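Local coordinates for protein tRNA-splicing endonuclease (Sulfolobus tokodaii, PDB 2CV8) that probably cuts precursor tRNAs at both splice sites to release the intron, leaving 2',3'-cyclic phosphate and 5'-hydroxyl ends, at residues B[25-30]-B[50-55]; B[88-93]-B[130-135]; B[100-105]-B[114-119]; B[126-131]-B[155-160]. One frame throughout, in Å; residues are numbered along the deposited sequence.

Contact 1: B[25-30]-B[50-55]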
loop_
_atom_site.group_PDB
_atom_site.type_symbol
_atom_site.label_atom_id
_atom_site.label_comp_id
_atom_site.label_asym_id
_atom_site.label_seq_id
_atom_site.Cartn_x
_atom_site.Cartn_y
_atom_site.Cartn_z
ATOM N N GLY B 25 14.183 -1.985 26.639
ATOM C CA GLY B 25 13.668 -1.240 25.510
ATOM C C GLY B 25 12.182 -1.400 25.284
ATOM O O GLY B 25 11.735 -1.522 24.156
ATOM N N TYR B 26 11.409 -1.383 26.358
ATOM C CA TYR B 26 9.961 -1.525 26.257
ATOM C C TYR B 26 9.529 -2.827 25.590
ATOM O O TYR B 26 8.895 -2.823 24.537
ATOM C CB TYR B 26 9.361 -0.336 25.501
ATOM C CG TYR B 26 9.679 1.002 26.134
ATOM C CD1 TYR B 26 10.851 1.688 25.811
ATOM C CD2 TYR B 26 8.811 1.578 27.068
ATOM C CE1 TYR B 26 11.153 2.918 26.395
ATOM C CE2 TYR B 26 9.104 2.809 27.662
ATOM C CZ TYR B 26 10.277 3.475 27.317
ATOM O OH TYR B 26 10.566 4.703 27.877
ATOM N N TYR B 27 9.893 -3.942 26.210
ATOM C CA TYR B 27 9.517 -5.249 25.711
ATOM C C TYR B 27 8.375 -5.781 26.577
ATOM O O TYR B 27 8.304 -5.488 27.774
ATOM C CB TYR B 27 10.693 -6.227 25.796
ATOM C CG TYR B 27 11.823 -5.949 24.834
ATOM C CD1 TYR B 27 12.817 -5.026 25.142
ATOM C CD2 TYR B 27 11.899 -6.615 23.614
ATOM C CE1 TYR B 27 13.859 -4.780 24.258
ATOM C CE2 TYR B 27 12.932 -6.369 22.719
ATOM C CZ TYR B 27 13.905 -5.457 23.047
ATOM O OH TYR B 27 14.925 -5.226 22.157
ATOM N N GLY B 28 7.488 -6.562 25.972
ATOM C CA GLY B 28 6.381 -7.136 26.709
ATOM C C GLY B 28 5.422 -6.156 27.357
ATOM O O GLY B 28 5.622 -4.938 27.329
ATOM N N LYS B 29 4.372 -6.714 27.953
ATOM C CA LYS B 29 3.339 -5.943 28.625
ATOM C C LYS B 29 3.036 -6.560 29.985
ATOM O O LYS B 29 2.878 -7.769 30.106
ATOM C CB LYS B 29 2.078 -5.943 27.766
ATOM C CG LYS B 29 0.898 -5.195 28.362
ATOM C CD LYS B 29 -0.313 -5.268 27.437
ATOM C CE LYS B 29 -1.535 -4.614 28.064
ATOM N NZ LYS B 29 -1.968 -5.306 29.310
ATOM N N PRO B 30 2.987 -5.739 31.040
ATOM C CA PRO B 30 2.689 -6.293 32.362
ATOM C C PRO B 30 1.208 -6.633 32.435
ATOM O O PRO B 30 0.380 -5.995 31.777
ATOM C CB PRO B 30 3.071 -5.160 33.306
ATOM C CG PRO B 30 4.140 -4.442 32.561
ATOM C CD PRO B 30 3.558 -4.390 31.169
ATOM N N LEU B 50 5.764 -14.451 21.533
ATOM C CA LEU B 50 6.806 -15.285 20.949
ATOM C C LEU B 50 7.767 -14.461 20.099
ATOM O O LEU B 50 8.977 -14.683 20.135
ATOM C CB LEU B 50 6.194 -16.409 20.117
ATOM C CG LEU B 50 5.824 -17.632 20.955
ATOM C CD1 LEU B 50 5.002 -18.617 20.136
ATOM C CD2 LEU B 50 7.107 -18.274 21.473
ATOM N N ILE B 51 7.235 -13.500 19.347
ATOM C CA ILE B 51 8.078 -12.654 18.509
ATOM C C ILE B 51 9.127 -11.934 19.363
ATOM O O ILE B 51 10.301 -11.897 19.005
ATOM C CB ILE B 51 7.228 -11.637 17.722
ATOM C CG1 ILE B 51 6.450 -12.367 16.632
ATOM C CG2 ILE B 51 8.100 -10.591 17.074
ATOM C CD1 ILE B 51 5.567 -11.460 15.815
ATOM N N GLU B 52 8.705 -11.372 20.490
ATOM C CA GLU B 52 9.625 -10.684 21.386
ATOM C C GLU B 52 10.594 -11.676 22.047
ATOM O O GLU B 52 11.809 -11.451 22.097
ATOM C CB GLU B 52 8.853 -9.953 22.481
ATOM C CG GLU B 52 8.007 -8.821 21.982
ATOM C CD GLU B 52 7.396 -8.033 23.112
ATOM O OE1 GLU B 52 6.595 -8.611 23.873
ATOM O OE2 GLU B 52 7.721 -6.836 23.243
ATOM N N GLY B 53 10.043 -12.770 22.566
ATOM C CA GLY B 53 10.869 -13.769 23.217
ATOM C C GLY B 53 11.944 -14.355 22.315
ATOM O O GLY B 53 13.099 -14.505 22.722
ATOM N N VAL B 54 11.562 -14.700 21.091
ATOM C CA VAL B 54 12.499 -15.273 20.144
ATOM C C VAL B 54 13.603 -14.255 19.859
ATOM O O VAL B 54 14.774 -14.617 19.741
ATOM C CB VAL B 54 11.772 -15.698 18.821
ATOM C CG1 VAL B 54 12.785 -16.153 17.770
ATOM C CG2 VAL B 54 10.803 -16.839 19.109
ATOM N N TYR B 55 13.235 -12.979 19.764
ATOM C CA TYR B 55 14.225 -11.936 19.509
ATOM C C TYR B 55 15.221 -11.857 20.664
ATOM O O TYR B 55 16.437 -11.947 20.451
ATOM C CB TYR B 55 13.556 -10.569 19.335
ATOM C CG TYR B 55 14.546 -9.466 19.022
ATOM C CD1 TYR B 55 15.348 -9.535 17.884
ATOM C CD2 TYR B 55 14.715 -8.380 19.881
ATOM C CE1 TYR B 55 16.296 -8.557 17.607
ATOM C CE2 TYR B 55 15.667 -7.394 19.615
ATOM C CZ TYR B 55 16.453 -7.496 18.472
ATOM O OH TYR B 55 17.402 -6.549 18.189
#
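E52, in the first turn of helix 50-58, reaches across to the backbone of Y27 and G28 with its carboxylate. Its CG is anti to the carbonyl carbon (chi1 -66°) and the next torsion is extended, which carries the acid clear of the helix. OE2 takes the N-H of G28 over 2.8 Å, nearly straight at 171°; the donor comes to the syn side of the oxygen, 30° out of the carboxylate plane. The same OE2 lies 3.4 Å from Y27 CA, and OE1 sits close to the glycine as well, 3.2 Å from G28 CA. A buried acid thus pins the turn that follows helix 15-25. One helical turn on, Y55 presents its ring edge: CE2 is 3.4 Å from Y27 OH, which lies in the plane of the Y55 ring, and Y55 CD2 is 3.9 Å from Y27 CE2. The two tyrosines cross obliquely, and the hydroxyl of Y55 bonds to E99. The contact belongs to the N-terminal domain but borders the catalytic one: R105 donates to G28 O and makes a long, weak ion pair with E52, R98 forms a cation-pi contact with Y27, and helices 73-83 and 87-99 pack against helix 50-58.

Contact 2: B[88-93]-B[130-135]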
loop_
_atom_site.group_PDB
_atom_site.type_symbol
_atom_site.label_atom_id
_atom_site.label_comp_id
_atom_site.label_asym_id
_atom_site.label_seq_id
_atom_site.Cartn_x
_atom_site.Cartn_y
_atom_site.Cartn_z
ATOM N N ARG B 88 6.741 -15.893 10.359
ATOM C CA ARG B 88 7.945 -15.620 9.584
ATOM C C ARG B 88 8.054 -14.169 9.129
ATOM O O ARG B 88 9.087 -13.523 9.349
ATOM C CB ARG B 88 8.037 -16.532 8.357
ATOM C CG ARG B 88 8.402 -17.971 8.663
ATOM C CD ARG B 88 9.026 -18.637 7.444
ATOM N NE ARG B 88 9.309 -20.048 7.679
ATOM C CZ ARG B 88 8.389 -21.008 7.669
ATOM N NH1 ARG B 88 7.119 -20.708 7.425
ATOM N NH2 ARG B 88 8.737 -22.265 7.912
ATOM N N ILE B 89 7.006 -13.641 8.506
ATOM C CA ILE B 89 7.098 -12.274 8.036
ATOM C C ILE B 89 7.049 -11.292 9.182
ATOM O O ILE B 89 7.688 -10.234 9.113
ATOM C CB ILE B 89 6.001 -11.934 7.006
ATOM C CG1 ILE B 89 4.620 -12.045 7.629
ATOM C CG2 ILE B 89 6.107 -12.868 5.831
ATOM C CD1 ILE B 89 3.521 -11.534 6.721
ATOM N N LEU B 90 6.310 -11.643 10.239
ATOM C CA LEU B 90 6.196 -10.770 11.411
ATOM C C LEU B 90 7.502 -10.672 12.192
ATOM O O LEU B 90 7.882 -9.592 12.644
ATOM C CB LEU B 90 5.085 -11.253 12.345
ATOM C CG LEU B 90 3.647 -11.017 11.870
ATOM C CD1 LEU B 90 2.694 -11.664 12.833
ATOM C CD2 LEU B 90 3.362 -9.532 11.738
ATOM N N TYR B 91 8.193 -11.795 12.352
ATOM C CA TYR B 91 9.456 -11.774 13.071
ATOM C C TYR B 91 10.519 -11.071 12.225
ATOM O O TYR B 91 11.396 -10.381 12.748
ATOM C CB TYR B 91 9.929 -13.192 13.418
ATOM C CG TYR B 91 11.270 -13.185 14.117
ATOM C CD1 TYR B 91 11.381 -12.809 15.460
ATOM C CD2 TYR B 91 12.447 -13.458 13.412
ATOM C CE1 TYR B 91 12.631 -12.702 16.083
ATOM C CE2 TYR B 91 13.693 -13.346 14.021
ATOM C CZ TYR B 91 13.779 -12.970 15.357
ATOM O OH TYR B 91 15.016 -12.862 15.953
ATOM N N SER B 92 10.440 -11.245 10.913
ATOM C CA SER B 92 11.404 -10.611 10.023
ATOM C C SER B 92 11.363 -9.098 10.151
ATOM O O SER B 92 12.414 -8.458 10.234
ATOM C CB SER B 92 11.153 -11.023 8.569
ATOM O OG SER B 92 11.459 -12.398 8.383
ATOM N N VAL B 93 10.160 -8.523 10.178
ATOM C CA VAL B 93 10.049 -7.074 10.316
ATOM C C VAL B 93 10.362 -6.669 11.761
ATOM O O VAL B 93 11.054 -5.673 11.996
ATOM C CB VAL B 93 8.632 -6.534 9.950
ATOM C CG1 VAL B 93 8.621 -5.006 10.031
ATOM C CG2 VAL B 93 8.236 -6.961 8.552
ATOM N N VAL B 130 3.259 -0.110 11.162
ATOM C CA VAL B 130 3.768 -0.987 10.124
ATOM C C VAL B 130 2.947 -2.255 10.006
ATOM O O VAL B 130 2.492 -2.822 11.000
ATOM C CB VAL B 130 5.262 -1.404 10.389
ATOM C CG1 VAL B 130 5.793 -2.225 9.225
ATOM C CG2 VAL B 130 6.142 -0.177 10.595
ATOM N N ILE B 131 2.763 -2.695 8.770
ATOM C CA ILE B 131 2.042 -3.922 8.490
ATOM C C ILE B 131 2.984 -4.793 7.688
ATOM O O ILE B 131 3.372 -4.430 6.577
ATOM C CB ILE B 131 0.771 -3.646 7.681
ATOM C CG1 ILE B 131 -0.330 -3.135 8.626
ATOM C CG2 ILE B 131 0.360 -4.894 6.925
ATOM C CD1 ILE B 131 -1.558 -2.646 7.933
ATOM N N ALA B 132 3.368 -5.929 8.266
ATOM C CA ALA B 132 4.281 -6.853 7.605
ATOM C C ALA B 132 3.578 -7.643 6.504
ATOM O O ALA B 132 2.430 -8.067 6.657
ATOM C CB ALA B 132 4.889 -7.800 8.625
ATOM N N LEU B 133 4.283 -7.842 5.395
ATOM C CA LEU B 133 3.725 -8.564 4.271
ATOM C C LEU B 133 4.730 -9.467 3.580
ATOM O O LEU B 133 5.937 -9.221 3.597
ATOM C CB LEU B 133 3.151 -7.571 3.260
ATOM C CG LEU B 133 1.688 -7.781 2.894
ATOM C CD1 LEU B 133 0.827 -7.925 4.157
ATOM C CD2 LEU B 133 1.232 -6.619 2.049
ATOM N N ASP B 134 4.200 -10.524 2.978
ATOM C CA ASP B 134 4.986 -11.495 2.239
ATOM C C ASP B 134 4.958 -10.939 0.815
ATOM O O ASP B 134 3.897 -10.770 0.220
ATOM C CB ASP B 134 4.308 -12.859 2.385
ATOM C CG ASP B 134 4.802 -13.886 1.394
ATOM O OD1 ASP B 134 5.918 -13.745 0.839
ATOM O OD2 ASP B 134 4.052 -14.862 1.181
ATOM N N GLU B 135 6.131 -10.551 0.319
ATOM C CA GLU B 135 6.239 -9.945 -1.004
ATOM C C GLU B 135 5.363 -10.590 -2.066
ATOM O O GLU B 135 4.829 -9.904 -2.944
ATOM C CB GLU B 135 7.695 -9.947 -1.476
ATOM C CG GLU B 135 8.299 -11.334 -1.665
ATOM C CD GLU B 135 9.765 -11.291 -2.084
ATOM O OE1 GLU B 135 10.382 -12.374 -2.189
ATOM O OE2 GLU B 135 10.295 -10.179 -2.307
#
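V93, L90 and I89 of helix 87-99 close on A132, the residue of strand 128-134 at the middle of the contact. The apolar meetings centre on the methyl of A132: V93 CG2 stands 3.5 Å from A132 CB, and L90 CD2 comes to 3.9 Å of the same carbon. V93 divides its branches, since CG1, anti to the backbone N (chi1 -176°), goes instead to V130 CG1 at 4.0 Å. The small alanine is consistent with the close approach of the helix, and its CB also lies near the carbonyl O of I89. This is helix-on-sheet packing within the catalytic C-terminal domain: the axes of helix 88-93 and strand 130-134 approach to 7.4 Å, with their directions 128° apart. I89 works on both the backbone and a side chain. It holds CG1 between its backbone N and carbonyl carbon (chi1 63°), and CD1 thereby reaches A132 O at 3.6 Å and also lies near L133 CA, while CG2 touches D134 CB at 3.9 Å, approaching that side chain at about a right angle. The polar bonds run within the helix, or from the strand to residues beyond the two segments. S92 OG and S92 N both donate to R88 O, from opposite faces of its carbonyl plane. A132 bonds through its N to D113 and through its O to R86, and D134 O accepts from S141 OG of the second subunit.

Contact 3: B[100-105]-B[114-119]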
loop_
_atom_site.group_PDB
_atom_site.type_symbol
_atom_site.label_atom_id
_atom_site.label_comp_id
_atom_site.label_asym_id
_atom_site.label_seq_id
_atom_site.Cartn_x
_atom_site.Cartn_y
_atom_site.Cartn_z
ATOM N N LYS B 100 17.511 -2.241 13.910
ATOM C CA LYS B 100 17.829 -0.901 13.430
ATOM C C LYS B 100 17.685 0.142 14.529
ATOM O O LYS B 100 17.877 1.334 14.290
ATOM C CB LYS B 100 16.942 -0.527 12.236
ATOM C CG LYS B 100 17.391 -1.170 10.949
ATOM C CD LYS B 100 16.486 -0.848 9.773
ATOM C CE LYS B 100 16.925 -1.649 8.544
ATOM N NZ LYS B 100 15.998 -1.490 7.397
ATOM N N GLY B 101 17.326 -0.303 15.726
ATOM C CA GLY B 101 17.210 0.625 16.833
ATOM C C GLY B 101 15.853 1.198 17.181
ATOM O O GLY B 101 15.751 1.976 18.126
ATOM N N TYR B 102 14.814 0.848 16.432
ATOM C CA TYR B 102 13.488 1.363 16.755
ATOM C C TYR B 102 12.941 0.558 17.935
ATOM O O TYR B 102 13.415 -0.542 18.224
ATOM C CB TYR B 102 12.518 1.208 15.575
ATOM C CG TYR B 102 12.884 1.937 14.301
ATOM C CD1 TYR B 102 13.854 1.433 13.436
ATOM C CD2 TYR B 102 12.226 3.118 13.935
ATOM C CE1 TYR B 102 14.156 2.080 12.235
ATOM C CE2 TYR B 102 12.523 3.769 12.737
ATOM C CZ TYR B 102 13.486 3.245 11.887
ATOM O OH TYR B 102 13.775 3.873 10.687
ATOM N N VAL B 103 11.965 1.127 18.628
ATOM C CA VAL B 103 11.308 0.437 19.721
ATOM C C VAL B 103 10.012 -0.032 19.054
ATOM O O VAL B 103 9.207 0.771 18.592
ATOM C CB VAL B 103 11.018 1.396 20.894
ATOM C CG1 VAL B 103 10.273 0.686 22.008
ATOM C CG2 VAL B 103 12.324 1.911 21.433
ATOM N N VAL B 104 9.841 -1.343 18.976
ATOM C CA VAL B 104 8.687 -1.943 18.326
ATOM C C VAL B 104 7.644 -2.494 19.287
ATOM O O VAL B 104 7.930 -3.365 20.100
ATOM C CB VAL B 104 9.150 -3.086 17.407
ATOM C CG1 VAL B 104 7.970 -3.659 16.627
ATOM C CG2 VAL B 104 10.239 -2.575 16.486
ATOM N N ARG B 105 6.423 -1.992 19.172
ATOM C CA ARG B 105 5.330 -2.441 20.017
ATOM C C ARG B 105 4.232 -3.008 19.134
ATOM O O ARG B 105 4.306 -2.938 17.907
ATOM C CB ARG B 105 4.755 -1.269 20.815
ATOM C CG ARG B 105 5.737 -0.559 21.734
ATOM C CD ARG B 105 5.412 -0.822 23.194
ATOM N NE ARG B 105 6.187 -1.935 23.733
ATOM C CZ ARG B 105 5.795 -2.704 24.748
ATOM N NH1 ARG B 105 4.625 -2.491 25.338
ATOM N NH2 ARG B 105 6.583 -3.679 25.182
ATOM N N PHE B 114 2.607 -3.566 13.851
ATOM C CA PHE B 114 3.477 -2.907 14.810
ATOM C C PHE B 114 3.291 -1.407 14.940
ATOM O O PHE B 114 2.777 -0.744 14.038
ATOM C CB PHE B 114 4.938 -3.175 14.442
ATOM C CG PHE B 114 5.258 -4.623 14.247
ATOM C CD1 PHE B 114 5.690 -5.089 13.003
ATOM C CD2 PHE B 114 5.142 -5.528 15.309
ATOM C CE1 PHE B 114 6.007 -6.444 12.812
ATOM C CE2 PHE B 114 5.455 -6.881 15.135
ATOM C CZ PHE B 114 5.886 -7.340 13.886
ATOM N N ALA B 115 3.718 -0.893 16.092
ATOM C CA ALA B 115 3.701 0.534 16.390
ATOM C C ALA B 115 5.179 0.833 16.648
ATOM O O ALA B 115 5.689 0.601 17.739
ATOM C CB ALA B 115 2.885 0.813 17.616
ATOM N N VAL B 116 5.867 1.321 15.624
ATOM C CA VAL B 116 7.285 1.609 15.725
ATOM C C VAL B 116 7.571 3.018 16.238
ATOM O O VAL B 116 6.973 3.991 15.776
ATOM C CB VAL B 116 7.959 1.409 14.360
ATOM C CG1 VAL B 116 9.450 1.471 14.500
ATOM C CG2 VAL B 116 7.542 0.072 13.775
ATOM N N TYR B 117 8.497 3.109 17.192
ATOM C CA TYR B 117 8.895 4.382 17.810
ATOM C C TYR B 117 10.389 4.707 17.710
ATOM O O TYR B 117 11.240 3.823 17.813
ATOM C CB TYR B 117 8.589 4.380 19.310
ATOM C CG TYR B 117 7.139 4.276 19.694
ATOM C CD1 TYR B 117 6.436 3.081 19.545
ATOM C CD2 TYR B 117 6.465 5.379 20.207
ATOM C CE1 TYR B 117 5.094 2.990 19.901
ATOM C CE2 TYR B 117 5.127 5.299 20.560
ATOM C CZ TYR B 117 4.448 4.102 20.401
ATOM O OH TYR B 117 3.116 4.033 20.706
ATOM N N THR B 118 10.710 5.993 17.580
ATOM C CA THR B 118 12.109 6.437 17.579
ATOM C C THR B 118 12.273 7.111 18.940
ATOM O O THR B 118 11.597 8.093 19.228
ATOM C CB THR B 118 12.415 7.492 16.486
ATOM O OG1 THR B 118 12.561 6.849 15.214
ATOM C CG2 THR B 118 13.706 8.245 16.821
ATOM N N ILE B 119 13.140 6.577 19.788
ATOM C CA ILE B 119 13.346 7.164 21.111
ATOM C C ILE B 119 14.824 7.327 21.443
ATOM O O ILE B 119 15.693 6.788 20.755
ATOM C CB ILE B 119 12.677 6.314 22.245
ATOM C CG1 ILE B 119 12.982 4.831 22.042
ATOM C CG2 ILE B 119 11.164 6.526 22.261
ATOM C CD1 ILE B 119 14.450 4.449 22.155
#
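The beta hairpin of strands 103-106 and 114-117 is joined at V103 with Y117 and at R105 with A115, its two hydrogen-bonded pairs, and it carries Y117, a predicted active-site residue. V103 N gives to Y117 O over 2.9 Å; Y117 N returns to V103 O at 2.8 Å. In the second pair, A115 N binds R105 O at 2.8 Å and R105 N binds A115 O at 3.1 Å. Between them V104 and V116 form a non-hydrogen-bonded pair, where V104 CG1, anti to the backbone N (chi1 -175°), lies obliquely against the F114 ring at 3.6 Å from CD2. On the face with Y117, R105 CG touches Y117 CE1 at 4.0 Å before the chain bends away to bond G28 O. Just ahead of the strand, Y102 leans its CB and ring obliquely on V116 CG1, with T118 OG1 near the ring at 4.0 Å from CE2. Replacing Y102 with serine would probably leave V116 CG1 without its ring cover and open a gap beside T118. Helix 87-99 backs V104 and V116 with Y94, L97 and R98, and strand 128-134 pairs with the other edge of strand 114-117.

Contact 4: B[126-131]-B[155-160]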
loop_
_atom_site.group_PDB
_atom_site.type_symbol
_atom_site.label_atom_id
_atom_site.label_comp_id
_atom_site.label_asym_id
_atom_site.label_seq_id
_atom_site.Cartn_x
_atom_site.Cartn_y
_atom_site.Cartn_z
ATOM N N ALA B 126 6.279 10.290 17.655
ATOM C CA ALA B 126 4.994 9.719 17.271
ATOM C C ALA B 126 5.274 8.341 16.679
ATOM O O ALA B 126 6.306 8.126 16.050
ATOM C CB ALA B 126 4.296 10.605 16.250
ATOM N N PRO B 127 4.342 7.397 16.863
ATOM C CA PRO B 127 4.402 6.008 16.403
ATOM C C PRO B 127 4.136 5.766 14.926
ATOM O O PRO B 127 3.113 6.194 14.398
ATOM C CB PRO B 127 3.343 5.307 17.260
ATOM C CG PRO B 127 2.952 6.326 18.312
ATOM C CD PRO B 127 3.107 7.629 17.620
ATOM N N TYR B 128 5.055 5.072 14.266
ATOM C CA TYR B 128 4.865 4.732 12.863
ATOM C C TYR B 128 4.172 3.382 12.891
ATOM O O TYR B 128 4.556 2.501 13.647
ATOM C CB TYR B 128 6.204 4.622 12.123
ATOM C CG TYR B 128 6.911 5.944 12.008
ATOM C CD1 TYR B 128 7.900 6.313 12.918
ATOM C CD2 TYR B 128 6.525 6.869 11.042
ATOM C CE1 TYR B 128 8.486 7.582 12.872
ATOM C CE2 TYR B 128 7.099 8.139 10.987
ATOM C CZ TYR B 128 8.077 8.490 11.905
ATOM O OH TYR B 128 8.634 9.751 11.866
ATOM N N LEU B 129 3.134 3.225 12.088
ATOM C CA LEU B 129 2.403 1.970 12.039
ATOM C C LEU B 129 2.902 1.134 10.877
ATOM O O LEU B 129 2.967 1.602 9.741
ATOM C CB LEU B 129 0.912 2.245 11.886
ATOM C CG LEU B 129 0.088 2.333 13.169
ATOM C CD1 LEU B 129 0.915 2.872 14.322
ATOM C CD2 LEU B 129 -1.115 3.209 12.900
ATOM N N VAL B 130 3.259 -0.110 11.162
ATOM C CA VAL B 130 3.768 -0.987 10.124
ATOM C C VAL B 130 2.947 -2.255 10.006
ATOM O O VAL B 130 2.492 -2.822 11.000
ATOM C CB VAL B 130 5.262 -1.404 10.389
ATOM C CG1 VAL B 130 5.793 -2.225 9.225
ATOM C CG2 VAL B 130 6.142 -0.177 10.595
ATOM N N ILE B 131 2.763 -2.695 8.770
ATOM C CA ILE B 131 2.042 -3.922 8.490
ATOM C C ILE B 131 2.984 -4.793 7.688
ATOM O O ILE B 131 3.372 -4.430 6.577
ATOM C CB ILE B 131 0.771 -3.646 7.681
ATOM C CG1 ILE B 131 -0.330 -3.135 8.626
ATOM C CG2 ILE B 131 0.360 -4.894 6.925
ATOM C CD1 ILE B 131 -1.558 -2.646 7.933
ATOM N N ARG B 155 -4.561 9.116 11.708
ATOM C CA ARG B 155 -3.746 9.950 10.838
ATOM C C ARG B 155 -2.260 9.909 11.187
ATOM O O ARG B 155 -1.636 10.938 11.448
ATOM C CB ARG B 155 -4.259 11.393 10.854
ATOM C CG ARG B 155 -4.256 12.047 9.476
ATOM C CD ARG B 155 -2.845 12.139 8.905
ATOM N NE ARG B 155 -2.840 12.395 7.466
ATOM C CZ ARG B 155 -1.745 12.659 6.757
ATOM N NH1 ARG B 155 -0.559 12.706 7.352
ATOM N NH2 ARG B 155 -1.834 12.867 5.451
ATOM N N LYS B 156 -1.707 8.702 11.202
ATOM C CA LYS B 156 -0.291 8.500 11.481
ATOM C C LYS B 156 0.338 7.963 10.202
ATOM O O LYS B 156 -0.287 8.004 9.141
ATOM C CB LYS B 156 -0.107 7.511 12.633
ATOM C CG LYS B 156 -0.568 8.067 13.966
ATOM C CD LYS B 156 -0.390 7.075 15.092
ATOM C CE LYS B 156 -0.692 7.736 16.427
ATOM N NZ LYS B 156 -0.735 6.753 17.540
ATOM N N GLU B 157 1.560 7.457 10.285
ATOM C CA GLU B 157 2.205 6.941 9.089
ATOM C C GLU B 157 2.071 5.431 8.909
ATOM O O GLU B 157 2.632 4.655 9.682
ATOM C CB GLU B 157 3.675 7.347 9.082
ATOM C CG GLU B 157 3.882 8.839 8.856
ATOM C CD GLU B 157 3.444 9.291 7.468
ATOM O OE1 GLU B 157 2.267 9.077 7.106
ATOM O OE2 GLU B 157 4.281 9.863 6.736
ATOM N N LEU B 158 1.318 5.019 7.887
ATOM C CA LEU B 158 1.124 3.599 7.594
ATOM C C LEU B 158 2.247 3.130 6.672
ATOM O O LEU B 158 2.587 3.800 5.692
ATOM C CB LEU B 158 -0.234 3.374 6.926
ATOM C CG LEU B 158 -0.725 1.927 6.829
ATOM C CD1 LEU B 158 0.166 1.151 5.888
ATOM C CD2 LEU B 158 -0.743 1.282 8.212
ATOM N N ILE B 159 2.804 1.962 6.974
ATOM C CA ILE B 159 3.921 1.421 6.201
ATOM C C ILE B 159 3.873 -0.095 6.053
ATOM O O ILE B 159 3.633 -0.814 7.017
ATOM C CB ILE B 159 5.262 1.819 6.865
ATOM C CG1 ILE B 159 5.421 3.335 6.825
ATOM C CG2 ILE B 159 6.433 1.173 6.150
ATOM C CD1 ILE B 159 6.734 3.819 7.369
ATOM N N LEU B 160 4.111 -0.558 4.829
ATOM C CA LEU B 160 4.111 -1.977 4.489
ATOM C C LEU B 160 5.513 -2.550 4.599
ATOM O O LEU B 160 6.446 -2.037 3.990
ATOM C CB LEU B 160 3.601 -2.163 3.056
ATOM C CG LEU B 160 2.175 -2.678 2.873
ATOM C CD1 LEU B 160 2.157 -4.152 3.226
ATOM C CD2 LEU B 160 1.201 -1.908 3.748
#
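L129 and I131 of strand 128-134 bond alternately with E157 and I159 of strand 157-163, in parallel. L129 N meets E157 O at 2.8 Å, and I131 N meets I159 O at 2.7 Å; the return bond from I159 N to L129 O is bent and weak. I131, L158 and L160 form the buried part: I131 CD1 lies 4.0 Å from L158 CD2 and I131 CG2 is 4.2 Å from L160 CD1, on a face covered by F147 and V150 of helix 141-151. That helix lies on the connection between the two strands, a beta-alpha-beta crossover in the central sheet of the catalytic domain. At the solvent side Y128, E157, P127 and K156 are only partly exposed. Y128 and E157 run alongside one another in the same direction; the ring edge at CD2 is 3.5 Å from E157 CB, and ring and carboxylate planes are 43° apart. An alanine in place of Y128 would remove the ring edge from E157 CB and CG, and would probably leave that part of the glutamate chain less confined. In K156, predicted to be catalytic, CG lies beside the backbone N, anti to the carbonyl carbon (chi1 -69°), and the chain beyond is extended, which lays it along P127, CD 3.7 Å from P127 O and NZ 3.8 Å from P127 CG. The bond from L129 N to E157 O ties down the residue after K156, while the lysine itself remains poorly ordered, consistent with a mobile amino end beside Y117, which P127 touches.

From the N terminus, contact 1 closes first, returning helix 50-58 to the turn after helix 15-25 within the N-terminal domain. Contact 2 then opens on helix 87-99, and before strand 128-134 completes it, the short hairpin of contact 3 opens and closes within its span. Contact 4 starts on the strand where contact 2 ends, sharing V130 and I131, and closes across helix 141-151. Contacts 3 and 4 are neighbours in one mixed sheet, joined by backbone bonds between strands 114-117 and 128-134, which bring Y117 beside P127. R105 of contact 3 binds the turn of contact 1, and I51 packs on L90 of contact 2, so both domains are tied together.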